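Local coordinates for protein transcription factor SKN7 (Chaetomium thermophilum, PDB 5D5W) that binds heat-shock-element DNA through the HSF-type winged helix-turn-helix domain present here and probably controls genes in response to osmotic and oxidative stress, at residues Asp3-Leu8 with Pro88-Asp93; Pro15-Val20 with Leu43-Lys48; Ser19-Ser24 with Asp28-Leu33. All coordinates share one frame; numbering follows the deposited sequence.

Contact 1: residues Asp3-Leu8 with Pro88-Asp93; sequences DFVRKL and PEFRAD
In the hydrophobic core of the HSF-type DNA-binding domain, the ring of F90 reaches from the loop after strand 82-86 to V5 and L8 on one side of helix 3-12. The far end of the ring does most of the touching: its CZ lies 3.5 Å from CG of L8, at the fork of the leucine side chain. The CD2 branch of L8 then leans over one ring face, offset toward the rim, and makes a CH-pi contact 4.0 Å from the F90 centroid, 27° off the ring normal. V5 meets the flank of the ring obliquely, with CG1 at 3.8 Å from F90 CD1; its chi1 of -178° sets this methyl anti to the backbone N and carries it out to the ring. In this winged helix-turn-helix fold helix 3-12 packs against both helix 52-61 and the sheet, L8 touching F55 and L59 of the one and F30 of the other. A flat phenylalanine suits the loop position because its several sides can serve different neighbours, here including W23 and, edge to face, F64. Branching lets L8 use both CG and CD2 on the ring, while V5 offers a single methyl. Away from the core, D3 is the centre of a salt-bridge network: K7 NZ donates to the syn lone pair of D3 OD1 at 2.9 Å, while R6 NH2 makes a weak hydrogen bond to D3 OD2 at 3.1 Å.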
loop_
_atom_site.group_PDB
_atom_site.type_symbol
_atom_site.label_atom_id
_atom_site.label_comp_id
_atom_site.label_asym_id
_atom_site.label_seq_id
_atom_site.Cartn_x
_atom_site.Cartn_y
_atom_site.Cartn_z
ATOM N N ASP B 3 2.046 0.678 23.078
ATOM C CA ASP B 3 2.698 -0.492 22.475
ATOM C C ASP B 3 3.251 -0.195 21.080
ATOM O O ASP B 3 4.392 -0.551 20.759
ATOM C CB ASP B 3 1.707 -1.661 22.412
ATOM C CG ASP B 3 2.384 -2.996 22.163
ATOM O OD1 ASP B 3 2.985 -3.163 21.080
ATOM O OD2 ASP B 3 2.301 -3.883 23.046
ATOM N N PHE B 4 2.427 0.457 20.264
ATOM C CA PHE B 4 2.776 0.809 18.883
ATOM C C PHE B 4 3.991 1.714 18.833
ATOM O O PHE B 4 4.906 1.490 18.045
ATOM C CB PHE B 4 1.589 1.505 18.196
ATOM C CG PHE B 4 1.874 1.984 16.794
ATOM C CD1 PHE B 4 1.883 1.095 15.729
ATOM C CD2 PHE B 4 2.097 3.326 16.538
ATOM C CE1 PHE B 4 2.138 1.530 14.440
ATOM C CE2 PHE B 4 2.355 3.768 15.254
ATOM C CZ PHE B 4 2.372 2.867 14.203
ATOM N N VAL B 5 3.991 2.736 19.677
ATOM C CA VAL B 5 5.028 3.754 19.622
ATOM C C VAL B 5 6.364 3.135 20.036
ATOM O O VAL B 5 7.404 3.432 19.444
ATOM C CB VAL B 5 4.678 4.976 20.506
ATOM C CG1 VAL B 5 5.753 6.046 20.380
ATOM C CG2 VAL B 5 3.314 5.544 20.125
ATOM N N ARG B 6 6.313 2.272 21.051
ATOM C CA ARG B 6 7.483 1.536 21.524
ATOM C C ARG B 6 8.081 0.712 20.397
ATOM O O ARG B 6 9.278 0.791 20.134
ATOM C CB ARG B 6 7.106 0.623 22.704
ATOM C CG ARG B 6 8.068 -0.537 22.963
ATOM C CD ARG B 6 7.888 -1.131 24.355
ATOM N NE ARG B 6 6.480 -1.337 24.719
ATOM C CZ ARG B 6 5.741 -2.400 24.391
ATOM N NH1 ARG B 6 6.251 -3.398 23.670
ATOM N NH2 ARG B 6 4.469 -2.467 24.790
ATOM N N LYS B 7 7.235 -0.077 19.742
ATOM C CA LYS B 7 7.668 -0.920 18.631
ATOM C C LYS B 7 8.175 -0.102 17.447
ATOM O O LYS B 7 9.101 -0.514 16.749
ATOM C CB LYS B 7 6.531 -1.833 18.180
ATOM C CG LYS B 7 6.221 -2.940 19.177
ATOM C CD LYS B 7 5.856 -4.247 18.481
ATOM C CE LYS B 7 4.375 -4.586 18.582
ATOM N NZ LYS B 7 4.118 -5.460 19.762
ATOM N N LEU B 8 7.564 1.053 17.224
ATOM C CA LEU B 8 8.000 1.957 16.176
ATOM C C LEU B 8 9.403 2.449 16.501
ATOM O O LEU B 8 10.313 2.315 15.698
ATOM C CB LEU B 8 7.030 3.132 16.078
ATOM C CG LEU B 8 7.229 4.132 14.951
ATOM C CD1 LEU B 8 7.073 3.449 13.606
ATOM C CD2 LEU B 8 6.223 5.261 15.095
ATOM N N PRO B 88 5.142 15.493 16.560
ATOM C CA PRO B 88 5.962 16.484 17.271
ATOM C C PRO B 88 6.741 15.934 18.472
ATOM O O PRO B 88 7.818 16.436 18.785
ATOM C CB PRO B 88 4.930 17.512 17.748
ATOM C CG PRO B 88 3.796 17.392 16.792
ATOM C CD PRO B 88 3.744 15.946 16.406
ATOM N N GLU B 89 6.191 14.912 19.119
ATOM C CA GLU B 89 6.739 14.337 20.342
ATOM C C GLU B 89 7.495 13.011 20.136
ATOM O O GLU B 89 8.025 12.446 21.097
ATOM C CB GLU B 89 5.593 14.117 21.331
ATOM C CG GLU B 89 4.740 15.358 21.584
ATOM C CD GLU B 89 5.399 16.351 22.530
ATOM O OE1 GLU B 89 5.401 16.082 23.752
ATOM O OE2 GLU B 89 5.906 17.399 22.064
ATOM N N PHE B 90 7.523 12.512 18.899
ATOM C CA PHE B 90 8.288 11.306 18.527
ATOM C C PHE B 90 9.579 11.773 17.871
ATOM O O PHE B 90 9.576 12.180 16.708
ATOM C CB PHE B 90 7.471 10.442 17.551
ATOM C CG PHE B 90 8.093 9.103 17.210
ATOM C CD1 PHE B 90 8.065 8.051 18.118
ATOM C CD2 PHE B 90 8.650 8.877 15.960
ATOM C CE1 PHE B 90 8.610 6.815 17.799
ATOM C CE2 PHE B 90 9.191 7.643 15.639
ATOM C CZ PHE B 90 9.171 6.611 16.558
ATOM N N ARG B 91 10.672 11.750 18.632
ATOM C CA ARG B 91 11.983 12.154 18.122
ATOM C C ARG B 91 13.052 11.210 18.615
ATOM O O ARG B 91 12.857 10.498 19.596
ATOM C CB ARG B 91 12.345 13.558 18.579
ATOM C CG ARG B 91 11.219 14.561 18.509
ATOM C CD ARG B 91 11.791 15.960 18.502
ATOM N NE ARG B 91 10.792 16.958 18.857
ATOM C CZ ARG B 91 10.916 18.264 18.627
ATOM N NH1 ARG B 91 12.002 18.753 18.025
ATOM N NH2 ARG B 91 9.941 19.092 18.997
ATOM N N ALA B 92 14.197 11.238 17.942
ATOM C CA ALA B 92 15.290 10.302 18.216
ATOM C C ALA B 92 15.842 10.394 19.649
ATOM O O ALA B 92 16.149 9.371 20.267
ATOM C CB ALA B 92 16.408 10.507 17.202
ATOM N N ASP B 93 15.956 11.619 20.163
ATOM C CA ASP B 93 16.476 11.872 21.518
ATOM C C ASP B 93 15.374 11.887 22.596
ATOM O O ASP B 93 15.594 11.424 23.715
ATOM C CB ASP B 93 17.264 13.187 21.550
ATOM C CG ASP B 93 16.616 14.280 20.718
ATOM O OD1 ASP B 93 15.991 15.193 21.306
ATOM O OD2 ASP B 93 16.712 14.207 19.469
#

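Contact 2: residues Pro15-Val20 with Leu43-Lys48; sequences PSYHSV and LPKHFK. With nucleotides of chain A.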
loop_
_atom_site.group_PDB
_atom_site.type_symbol
_atom_site.label_atom_id
_atom_site.label_comp_id
_atom_site.label_asym_id
_atom_site.label_seq_id
_atom_site.Cartn_x
_atom_site.Cartn_y
_atom_site.Cartn_z
ATOM N N PRO B 15 20.172 -0.491 13.363
ATOM C CA PRO B 15 20.869 -0.145 12.117
ATOM C C PRO B 15 20.805 -1.211 11.013
ATOM O O PRO B 15 21.133 -0.910 9.862
ATOM C CB PRO B 15 22.321 0.083 12.573
ATOM C CG PRO B 15 22.251 0.266 14.050
ATOM C CD PRO B 15 21.122 -0.618 14.482
ATOM N N SER B 16 20.386 -2.432 11.348
ATOM C CA SER B 16 20.124 -3.454 10.331
ATOM C C SER B 16 19.206 -2.882 9.263
ATOM O O SER B 16 19.415 -3.095 8.064
ATOM C CB SER B 16 19.452 -4.687 10.936
ATOM O OG SER B 16 20.074 -5.081 12.140
ATOM N N TYR B 17 18.201 -2.134 9.712
ATOM C CA TYR B 17 17.182 -1.591 8.822
ATOM C C TYR B 17 17.571 -0.265 8.176
ATOM O O TYR B 17 16.830 0.250 7.360
ATOM C CB TYR B 17 15.871 -1.398 9.591
ATOM C CG TYR B 17 15.437 -2.594 10.419
ATOM C CD1 TYR B 17 15.665 -3.895 9.982
ATOM C CD2 TYR B 17 14.776 -2.420 11.627
ATOM C CE1 TYR B 17 15.258 -4.984 10.733
ATOM C CE2 TYR B 17 14.365 -3.502 12.382
ATOM C CZ TYR B 17 14.604 -4.784 11.928
ATOM O OH TYR B 17 14.202 -5.889 12.663
ATOM N N HIS B 18 18.732 0.280 8.516
ATOM C CA HIS B 18 19.038 1.664 8.179
ATOM C C HIS B 18 18.657 2.043 6.748
ATOM O O HIS B 18 18.187 3.155 6.498
ATOM C CB HIS B 18 20.523 1.967 8.431
ATOM C CG HIS B 18 20.898 3.399 8.171
ATOM N ND1 HIS B 18 20.713 4.400 9.101
ATOM C CD2 HIS B 18 21.434 3.999 7.079
ATOM C CE1 HIS B 18 21.122 5.551 8.597
ATOM N NE2 HIS B 18 21.562 5.337 7.369
ATOM N N SER B 19 18.863 1.123 5.812
ATOM C CA SER B 19 18.670 1.413 4.386
ATOM C C SER B 19 17.200 1.584 4.010
ATOM O O SER B 19 16.877 2.339 3.092
ATOM C CB SER B 19 19.284 0.292 3.543
ATOM O OG SER B 19 18.744 -0.968 3.917
ATOM N N VAL B 20 16.325 0.886 4.732
ATOM C CA VAL B 20 14.899 0.831 4.408
ATOM C C VAL B 20 13.973 1.548 5.407
ATOM O O VAL B 20 12.887 1.978 5.027
ATOM C CB VAL B 20 14.434 -0.630 4.218
ATOM C CG1 VAL B 20 15.381 -1.359 3.267
ATOM C CG2 VAL B 20 14.345 -1.363 5.549
ATOM N N LEU B 43 7.921 -5.334 8.730
ATOM C CA LEU B 43 6.570 -5.236 9.288
ATOM C C LEU B 43 6.174 -6.497 10.050
ATOM O O LEU B 43 5.754 -6.402 11.194
ATOM C CB LEU B 43 5.527 -4.922 8.210
ATOM C CG LEU B 43 5.242 -3.449 7.949
ATOM C CD1 LEU B 43 4.137 -3.320 6.910
ATOM C CD2 LEU B 43 4.859 -2.732 9.238
ATOM N N PRO B 44 6.340 -7.685 9.440
ATOM C CA PRO B 44 5.922 -8.907 10.133
ATOM C C PRO B 44 6.794 -9.284 11.328
ATOM O O PRO B 44 6.349 -10.055 12.190
ATOM C CB PRO B 44 6.019 -9.995 9.052
ATOM C CG PRO B 44 6.383 -9.311 7.780
ATOM C CD PRO B 44 6.967 -7.987 8.143
ATOM N N LYS B 45 8.025 -8.776 11.369
ATOM C CA LYS B 45 8.889 -9.000 12.524
ATOM C C LYS B 45 8.298 -8.305 13.744
ATOM O O LYS B 45 8.211 -8.900 14.820
ATOM C CB LYS B 45 10.314 -8.486 12.277
ATOM C CG LYS B 45 11.228 -9.462 11.551
ATOM C CD LYS B 45 12.582 -8.828 11.257
ATOM C CE LYS B 45 13.370 -9.617 10.222
ATOM N NZ LYS B 45 14.574 -8.866 9.764
ATOM N N HIS B 46 7.874 -7.056 13.561
ATOM C CA HIS B 46 7.423 -6.219 14.671
ATOM C C HIS B 46 5.901 -6.211 14.883
ATOM O O HIS B 46 5.437 -5.945 15.984
ATOM C CB HIS B 46 7.955 -4.795 14.480
ATOM C CG HIS B 46 9.453 -4.719 14.451
ATOM N ND1 HIS B 46 10.196 -4.212 15.496
ATOM C CD2 HIS B 46 10.347 -5.108 13.511
ATOM C CE1 HIS B 46 11.481 -4.285 15.198
ATOM N NE2 HIS B 46 11.599 -4.828 13.999
ATOM N N PHE B 47 5.124 -6.529 13.853
ATOM C CA PHE B 47 3.667 -6.388 13.923
ATOM C C PHE B 47 2.961 -7.663 13.475
ATOM O O PHE B 47 3.613 -8.657 13.152
ATOM C CB PHE B 47 3.238 -5.173 13.095
ATOM C CG PHE B 47 3.791 -3.872 13.612
ATOM C CD1 PHE B 47 3.234 -3.262 14.726
ATOM C CD2 PHE B 47 4.873 -3.267 13.002
ATOM C CE1 PHE B 47 3.743 -2.069 15.218
ATOM C CE2 PHE B 47 5.389 -2.076 13.488
ATOM C CZ PHE B 47 4.824 -1.476 14.597
ATOM N N LYS B 48 1.631 -7.635 13.467
ATOM C CA LYS B 48 0.822 -8.828 13.201
ATOM C C LYS B 48 0.312 -8.897 11.749
ATOM O O LYS B 48 -0.714 -9.528 11.472
ATOM C CB LYS B 48 -0.368 -8.878 14.174
ATOM C CG LYS B 48 -0.034 -8.598 15.640
ATOM C CD LYS B 48 -1.309 -8.552 16.482
ATOM C CE LYS B 48 -1.055 -8.150 17.932
ATOM N NZ LYS B 48 -2.316 -8.055 18.734
ATOM P P DT A 3 -1.365 -4.468 14.084
ATOM O OP1 DT A 3 -0.260 -5.461 14.020
ATOM O OP2 DT A 3 -1.080 -3.023 13.862
ATOM O "O5'" DT A 3 -2.506 -4.917 13.073
ATOM C "C5'" DT A 3 -3.006 -6.260 13.127
ATOM C "C4'" DT A 3 -4.195 -6.405 12.210
ATOM O "O4'" DT A 3 -5.291 -5.613 12.714
ATOM C "C3'" DT A 3 -3.954 -5.936 10.774
ATOM O "O3'" DT A 3 -4.269 -7.012 9.892
ATOM C "C2'" DT A 3 -4.899 -4.758 10.605
ATOM C "C1'" DT A 3 -5.980 -5.045 11.626
ATOM N N1 DT A 3 -6.706 -3.860 12.128
ATOM C C2 DT A 3 -8.084 -3.853 12.108
ATOM O O2 DT A 3 -8.749 -4.779 11.672
ATOM N N3 DT A 3 -8.657 -2.715 12.615
ATOM C C4 DT A 3 -8.003 -1.605 13.117
ATOM O O4 DT A 3 -8.652 -0.646 13.526
ATOM C C5 DT A 3 -6.561 -1.685 13.114
ATOM C C7 DT A 3 -5.768 -0.536 13.653
ATOM C C6 DT A 3 -5.994 -2.794 12.629
#
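With chi1 near -48°, Y17 swings its CG anti to its own carbonyl carbon and carries its phenol toward helix 35-46, where H46, turned the same way about its first torsion, brings its imidazole to meet it. The two side chains come from opposite directions, and H46 NE2 donates to Y17 OH across 3.1 Å, with an N-H...O angle of 165°. The hydroxyl lies at the edge of the imidazole, in its plane, where the N-H of NE2 points. The rings themselves meet rim to rim, their planes at 76° and neither over the other's face, so the bond rather than stacking joins them. K45, extended beyond CG, crosses the phenol obliquely: its CD lies 3.6 Å from Y17 OH, and its NZ reaches the ring edge, 4.1 Å from Y17 CE1. A long lysine suits this exposed spot, since its methylenes can pack by the hydroxyl while the ammonium lies at the ring edge. A phenylalanine in place of Y17 lacks the hydroxyl and would probably leave the H46 N-H without this acceptor and the imidazole freer to turn. M11 of helix 3-12 also touches H46. Just past the helix, the backbone N of K48 donates to OP1 of DT3 of chain A at 2.9 Å, while F47 CB packs against the same oxygen at 3.6 Å. Such a main-chain grip on a DNA phosphate is independent of base identity and belongs to the backbone contacts of a winged helix-turn-helix domain.

Contact 3: residues Ser19-Ser24 with Asp28-Leu33; sequences SVVRWS and DSFVVL
V21 and V32 form the apolar centre of the hairpin made by strands 21-23 and 30-33, lying side by side and pointing the same way, with their CG2 methyls 3.9 Å apart. They make a non-hydrogen-bonded pair of the antiparallel sheet in this winged helix-turn-helix domain, and both side chains reach F38 of helix 35-46; beta-branched valine suits an extended strand and offers compact methyls to the core. In both, CG2 stands anti to the carbonyl carbon, beside the backbone N, which is how these two methyls come to meet. Next along, W23 and F30 also pair without hydrogen bonds, but their side chains diverge and touch loosely, W23 CE3 lying 4.3 Å from F30 CB; the indole instead meets F90 and Y9. R22 and V31, whose side chains lie on the other face from V21 and V32, form a hydrogen-bonded pair with two backbone bonds, V31 N to R22 O at 2.7 Å and R22 N to V31 O at 3.0 Å. One end of the hairpin is closed by L33 N donating to V20 O. Toward the turn, S24 N gives S29 O a backbone bond of 2.7 Å. Here the side chains become polar too, and short serines suit a place where hydroxyls lie close to the main chain: S29 OG is hydrogen-bonded to E84 of the adjoining strand, and S24 OG lies 3.0 Å from S29 OG.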
loop_
_atom_site.group_PDB
_atom_site.type_symbol
_atom_site.label_atom_id
_atom_site.label_comp_id
_atom_site.label_asym_id
_atom_site.label_seq_id
_atom_site.Cartn_x
_atom_site.Cartn_y
_atom_site.Cartn_z
ATOM N N SER B 19 18.863 1.123 5.812
ATOM C CA SER B 19 18.670 1.413 4.386
ATOM C C SER B 19 17.200 1.584 4.010
ATOM O O SER B 19 16.877 2.339 3.092
ATOM C CB SER B 19 19.284 0.292 3.543
ATOM O OG SER B 19 18.744 -0.968 3.917
ATOM N N VAL B 20 16.325 0.886 4.732
ATOM C CA VAL B 20 14.899 0.831 4.408
ATOM C C VAL B 20 13.973 1.548 5.407
ATOM O O VAL B 20 12.887 1.978 5.027
ATOM C CB VAL B 20 14.434 -0.630 4.218
ATOM C CG1 VAL B 20 15.381 -1.359 3.267
ATOM C CG2 VAL B 20 14.345 -1.363 5.549
ATOM N N VAL B 21 14.378 1.653 6.671
ATOM C CA VAL B 21 13.664 2.474 7.655
ATOM C C VAL B 21 14.673 3.159 8.577
ATOM O O VAL B 21 15.504 2.480 9.196
ATOM C CB VAL B 21 12.705 1.635 8.531
ATOM C CG1 VAL B 21 11.973 2.514 9.542
ATOM C CG2 VAL B 21 11.701 0.902 7.673
ATOM N N ARG B 22 14.594 4.490 8.678
ATOM C CA ARG B 22 15.498 5.253 9.550
ATOM C C ARG B 22 14.932 6.607 9.967
ATOM O O ARG B 22 13.960 7.084 9.394
ATOM C CB ARG B 22 16.847 5.466 8.853
ATOM C CG ARG B 22 16.789 6.317 7.588
ATOM C CD ARG B 22 18.187 6.582 7.045
ATOM N NE ARG B 22 18.201 7.425 5.848
ATOM C CZ ARG B 22 17.891 7.016 4.615
ATOM N NH1 ARG B 22 17.508 5.759 4.378
ATOM N NH2 ARG B 22 17.952 7.881 3.607
ATOM N N TRP B 23 15.564 7.222 10.964
ATOM C CA TRP B 23 15.262 8.598 11.357
ATOM C C TRP B 23 15.701 9.559 10.262
ATOM O O TRP B 23 16.709 9.340 9.585
ATOM C CB TRP B 23 15.994 8.993 12.648
ATOM C CG TRP B 23 15.548 8.285 13.894
ATOM C CD1 TRP B 23 16.192 7.266 14.530
ATOM C CD2 TRP B 23 14.373 8.560 14.667
ATOM N NE1 TRP B 23 15.483 6.873 15.644
ATOM C CE2 TRP B 23 14.364 7.654 15.752
ATOM C CE3 TRP B 23 13.324 9.477 14.545
ATOM C CZ2 TRP B 23 13.350 7.639 16.705
ATOM C CZ3 TRP B 23 12.315 9.468 15.502
ATOM C CH2 TRP B 23 12.340 8.556 16.566
ATOM N N SER B 24 14.946 10.637 10.106
ATOM C CA SER B 24 15.352 11.730 9.243
ATOM C C SER B 24 16.570 12.384 9.868
ATOM O O SER B 24 16.670 12.473 11.088
ATOM C CB SER B 24 14.233 12.763 9.107
ATOM O OG SER B 24 14.197 13.626 10.229
ATOM N N ASP B 28 13.723 14.350 13.937
ATOM C CA ASP B 28 12.392 14.787 14.354
ATOM C C ASP B 28 11.262 14.139 13.543
ATOM O O ASP B 28 10.083 14.332 13.854
ATOM C CB ASP B 28 12.297 16.322 14.281
ATOM C CG ASP B 28 12.789 16.897 12.945
ATOM O OD1 ASP B 28 12.837 16.156 11.933
ATOM O OD2 ASP B 28 13.130 18.104 12.915
ATOM N N SER B 29 11.640 13.397 12.498
ATOM C CA SER B 29 10.735 12.537 11.718
ATOM C C SER B 29 11.487 11.263 11.295
ATOM O O SER B 29 12.711 11.190 11.440
ATOM C CB SER B 29 10.218 13.268 10.474
ATOM O OG SER B 29 11.259 13.511 9.539
ATOM N N PHE B 30 10.752 10.265 10.799
ATOM C CA PHE B 30 11.359 9.033 10.291
ATOM C C PHE B 30 10.917 8.754 8.858
ATOM O O PHE B 30 9.910 9.285 8.385
ATOM C CB PHE B 30 11.072 7.832 11.210
ATOM C CG PHE B 30 9.701 7.247 11.051
ATOM C CD1 PHE B 30 9.486 6.144 10.230
ATOM C CD2 PHE B 30 8.626 7.795 11.726
ATOM C CE1 PHE B 30 8.214 5.614 10.068
ATOM C CE2 PHE B 30 7.360 7.263 11.579
ATOM C CZ PHE B 30 7.150 6.175 10.751
ATOM N N VAL B 31 11.703 7.925 8.177
ATOM C CA VAL B 31 11.504 7.617 6.770
ATOM C C VAL B 31 11.399 6.117 6.587
ATOM O O VAL B 31 12.211 5.381 7.135
ATOM C CB VAL B 31 12.698 8.097 5.928
ATOM C CG1 VAL B 31 12.394 7.958 4.445
ATOM C CG2 VAL B 31 13.046 9.537 6.270
ATOM N N VAL B 32 10.396 5.678 5.827
ATOM C CA VAL B 32 10.281 4.287 5.370
ATOM C C VAL B 32 10.407 4.281 3.849
ATOM O O VAL B 32 9.758 5.068 3.165
ATOM C CB VAL B 32 8.943 3.639 5.786
ATOM C CG1 VAL B 32 8.813 2.247 5.185
ATOM C CG2 VAL B 32 8.826 3.565 7.300
ATOM N N LEU B 33 11.235 3.381 3.330
ATOM C CA LEU B 33 11.684 3.441 1.939
ATOM C C LEU B 33 12.100 2.047 1.501
ATOM O O LEU B 33 12.759 1.349 2.260
ATOM C CB LEU B 33 12.867 4.413 1.830
ATOM C CG LEU B 33 13.730 4.414 0.566
ATOM C CD1 LEU B 33 12.871 4.646 -0.671
ATOM C CD2 LEU B 33 14.834 5.464 0.674
#

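Overall arrangement
The touching residues of contact 1 are all buried and meet through apolar groups alone, whereas contact 2 is partly buried and rests on one imidazole-phenol hydrogen bond, the DNA being met farther along, by the backbone of K48; contact 3 combines a buried valine pair with backbone bonding and a polar turn. Contacts 1 and 3 share one core: F90 CE2 comes within 3.4 Å of W23 CH2, and L8 CD1 packs on F30 CZ. Contacts 1 and 2 also meet, where F4 CD1 lies 3.7 Å from F47 CE1. Contacts 2 and 3 share S19 and V20, so the segment leading from the tyrosine bond runs directly into the first strand of the hairpin.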